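Local coordinates for xylose isomerase domain protein (Alicyclobacillus acidocaldarius subsp. acidocaldarius, PDB 3U0H) that is probably an isomerase with a xylose isomerase-like TIM-barrel fold, though its substrate is not established, at residues F155-S158 with L159-K163. Residues are numbered along the deposited sequence; the frame is centred on the assembly and turned at random.
Sequences FVQS and LADLK
Ser158 OG accepts a nearly straight hydrogen bond from Asp161 N, 3.0 Å long, and so N-caps helix 159-169. The hydroxyl can do this because OG stands between the backbone N and carbonyl carbon of its own residue (chi1 73°), turned over the first helical turn. Ser158 O takes the next amide, Leu162 N, at 2.9 Å, the first i to i+4 bond of the helix. The carboxylate of Asp161 reaches back to the loop: OD2 receives Gln157 N at 2.9 Å on its anti side, the donor 17° out of the carboxylate plane. This return bond is to the residue before the N-cap, one place earlier than in a classical capping box. Two waters also donate to OD2. Water 1 links it to Phe155 O, and water 2 lies 3.3 Å from Ser158 OG, so OD2 draws in the chain directly at Gln157 N and through water at Phe155 O and Ser158 OG. OD1 instead forms a salt bridge with Arg115 of the second subunit. An asparagine in place of Asp161 would remove the negative charge and would probably leave that arginine without its mate. Beneath the polar cap, the side chains of Val156 and Asp161 run alongside each other, pointing opposite ways. Val156 CG1, anti to its own N, lies 3.8 Å from Asp161 CB and 4.0 Å from Leu162 CB, while CG2 sits over one face of the Phe155 ring, 3.8 Å above its plane. Gln157 NE2 is held by Pro107 O, and Leu159 N by Glu188 OE2. The turn thus leads from strand 153-154, paired antiparallel with strand 108-109, into helix 159-169 of the TIM barrel, with Phe155 edge-to-face with Phe165 and packed on helix 113-131.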
ATOM      1  N   PHE A 155      21.006  17.966  -6.516  1.00 21.16           N
ATOM      2  CA  PHE A 155      19.710  17.419  -6.168  1.00 23.82           C
ATOM      3  C   PHE A 155      18.595  18.137  -6.940  1.00 23.85           C
ATOM      4  O   PHE A 155      18.802  18.426  -8.094  1.00 28.57           O
ATOM      5  CB  PHE A 155      19.501  17.395  -4.654  1.00 22.43           C
ATOM      6  CG  PHE A 155      18.358  16.579  -4.221  1.00 22.52           C
ATOM      7  CD1 PHE A 155      18.076  15.345  -4.838  1.00 21.97           C
ATOM      8  CD2 PHE A 155      17.498  17.047  -3.251  1.00 22.10           C
ATOM      9  CE1 PHE A 155      16.991  14.588  -4.447  1.00 21.89           C
ATOM     10  CE2 PHE A 155      16.408  16.269  -2.875  1.00 21.44           C
ATOM     11  CZ  PHE A 155      16.185  15.027  -3.457  1.00 20.41           C
ATOM     12  N   VAL A 156      17.467  18.455  -6.333  1.00 22.92           N
ATOM     13  CA  VAL A 156      16.346  19.097  -7.033  1.00 22.90           C
ATOM     14  C   VAL A 156      16.564  20.586  -7.220  1.00 23.96           C
ATOM     15  O   VAL A 156      16.733  21.300  -6.242  1.00 25.49           O
ATOM     16  CB  VAL A 156      15.013  18.881  -6.275  1.00 21.44           C
ATOM     17  CG1 VAL A 156      13.836  19.669  -6.872  1.00 18.33           C
ATOM     18  CG2 VAL A 156      14.701  17.384  -6.268  1.00 22.11           C
ATOM     19  N   GLN A 157      16.453  21.055  -8.470  1.00 25.36           N
ATOM     20  CA  GLN A 157      16.669  22.486  -8.833  1.00 23.69           C
ATOM     21  C   GLN A 157      15.565  23.092  -9.658  1.00 25.36           C
ATOM     22  O   GLN A 157      15.677  24.247 -10.138  1.00 25.11           O
ATOM     23  CB  GLN A 157      17.989  22.644  -9.576  1.00 21.99           C
ATOM     24  CG  GLN A 157      19.166  22.298  -8.674  1.00 21.18           C
ATOM     25  CD  GLN A 157      20.463  22.154  -9.408  1.00 19.89           C
ATOM     26  OE1 GLN A 157      20.585  22.503 -10.581  1.00 18.68           O
ATOM     27  NE2 GLN A 157      21.458  21.659  -8.699  1.00 19.44           N
ATOM     28  N   SER A 158      14.451  22.367  -9.712  1.00 25.83           N
ATOM     29  CA  SER A 158      13.365  22.719 -10.591  1.00 24.95           C
ATOM     30  C   SER A 158      12.155  21.836 -10.373  1.00 23.36           C
ATOM     31  O   SER A 158      12.245  20.739  -9.809  1.00 24.31           O
ATOM     32  CB  SER A 158      13.803  22.515 -12.041  1.00 24.64           C
ATOM     33  OG  SER A 158      13.858  21.094 -12.324  1.00 23.86           O
ATOM     34  N   LEU A 159      11.036  22.312 -10.882  1.00 20.56           N
ATOM     35  CA  LEU A 159       9.820  21.553 -10.874  1.00 21.52           C
ATOM     36  C   LEU A 159       9.956  20.218 -11.616  1.00 20.60           C
ATOM     37  O   LEU A 159       9.461  19.221 -11.145  1.00 22.15           O
ATOM     38  CB  LEU A 159       8.715  22.382 -11.514  1.00 20.08           C
ATOM     39  CG  LEU A 159       7.391  21.658 -11.649  1.00 21.72           C
ATOM     40  CD1 LEU A 159       6.960  21.196 -10.213  1.00 21.44           C
ATOM     41  CD2 LEU A 159       6.345  22.538 -12.361  1.00 18.48           C
ATOM     42  N   ALA A 160      10.602  20.211 -12.764  1.00 20.30           N
ATOM     43  CA  ALA A 160      10.843  18.947 -13.552  1.00 22.12           C
ATOM     44  C   ALA A 160      11.610  17.933 -12.700  1.00 21.01           C
ATOM     45  O   ALA A 160      11.270  16.766 -12.635  1.00 23.56           O
ATOM     46  CB  ALA A 160      11.590  19.207 -14.906  1.00 17.18           C
ATOM     47  N   ASP A 161      12.639  18.397 -12.015  1.00 23.45           N
ATOM     48  CA  ASP A 161      13.375  17.537 -11.077  1.00 24.26           C
ATOM     49  C   ASP A 161      12.451  17.000  -9.971  1.00 22.32           C
ATOM     50  O   ASP A 161      12.454  15.798  -9.667  1.00 19.47           O
ATOM     51  CB  ASP A 161      14.514  18.292 -10.386  1.00 26.32           C
ATOM     52  CG  ASP A 161      15.678  18.632 -11.305  1.00 28.64           C
ATOM     53  OD1 ASP A 161      15.666  18.253 -12.485  1.00 27.76           O
ATOM     54  OD2 ASP A 161      16.586  19.346 -10.807  1.00 28.72           O
ATOM     55  N   LEU A 162      11.715  17.917  -9.344  1.00 20.15           N
ATOM     56  CA  LEU A 162      10.801  17.538  -8.284  1.00 21.06           C
ATOM     57  C   LEU A 162       9.809  16.466  -8.736  1.00 23.47           C
ATOM     58  O   LEU A 162       9.499  15.555  -7.953  1.00 24.23           O
ATOM     59  CB  LEU A 162      10.029  18.739  -7.745  1.00 18.40           C
ATOM     60  CG  LEU A 162       9.019  18.437  -6.601  1.00 19.24           C
ATOM     61  CD1 LEU A 162       9.681  17.760  -5.418  1.00 16.85           C
ATOM     62  CD2 LEU A 162       8.297  19.732  -6.135  1.00 17.32           C
ATOM     63  N   LYS A 163       9.291  16.582  -9.967  1.00 24.11           N
ATOM     64  CA  LYS A 163       8.352  15.586 -10.451  1.00 24.95           C
ATOM     65  C   LYS A 163       8.971  14.201 -10.573  1.00 23.71           C
ATOM     66  O   LYS A 163       8.268  13.213 -10.337  1.00 25.66           O
ATOM     67  CB  LYS A 163       7.834  15.939 -11.807  1.00 27.94           C
ATOM     68  CG  LYS A 163       6.775  17.001 -11.860  1.00 30.95           C
ATOM     69  CD  LYS A 163       6.552  17.298 -13.353  1.00 33.78           C
ATOM     70  CE  LYS A 163       5.166  17.812 -13.670  1.00 39.02           C
ATOM     71  NZ  LYS A 163       5.076  18.345 -15.072  1.00 44.32           N
TER
HETATM   72  O   HOH W   1      19.266  19.057 -10.492  1.00 37.92           O
HETATM   73  O   HOH W   2      17.034  20.930 -13.171  1.00 50.59           O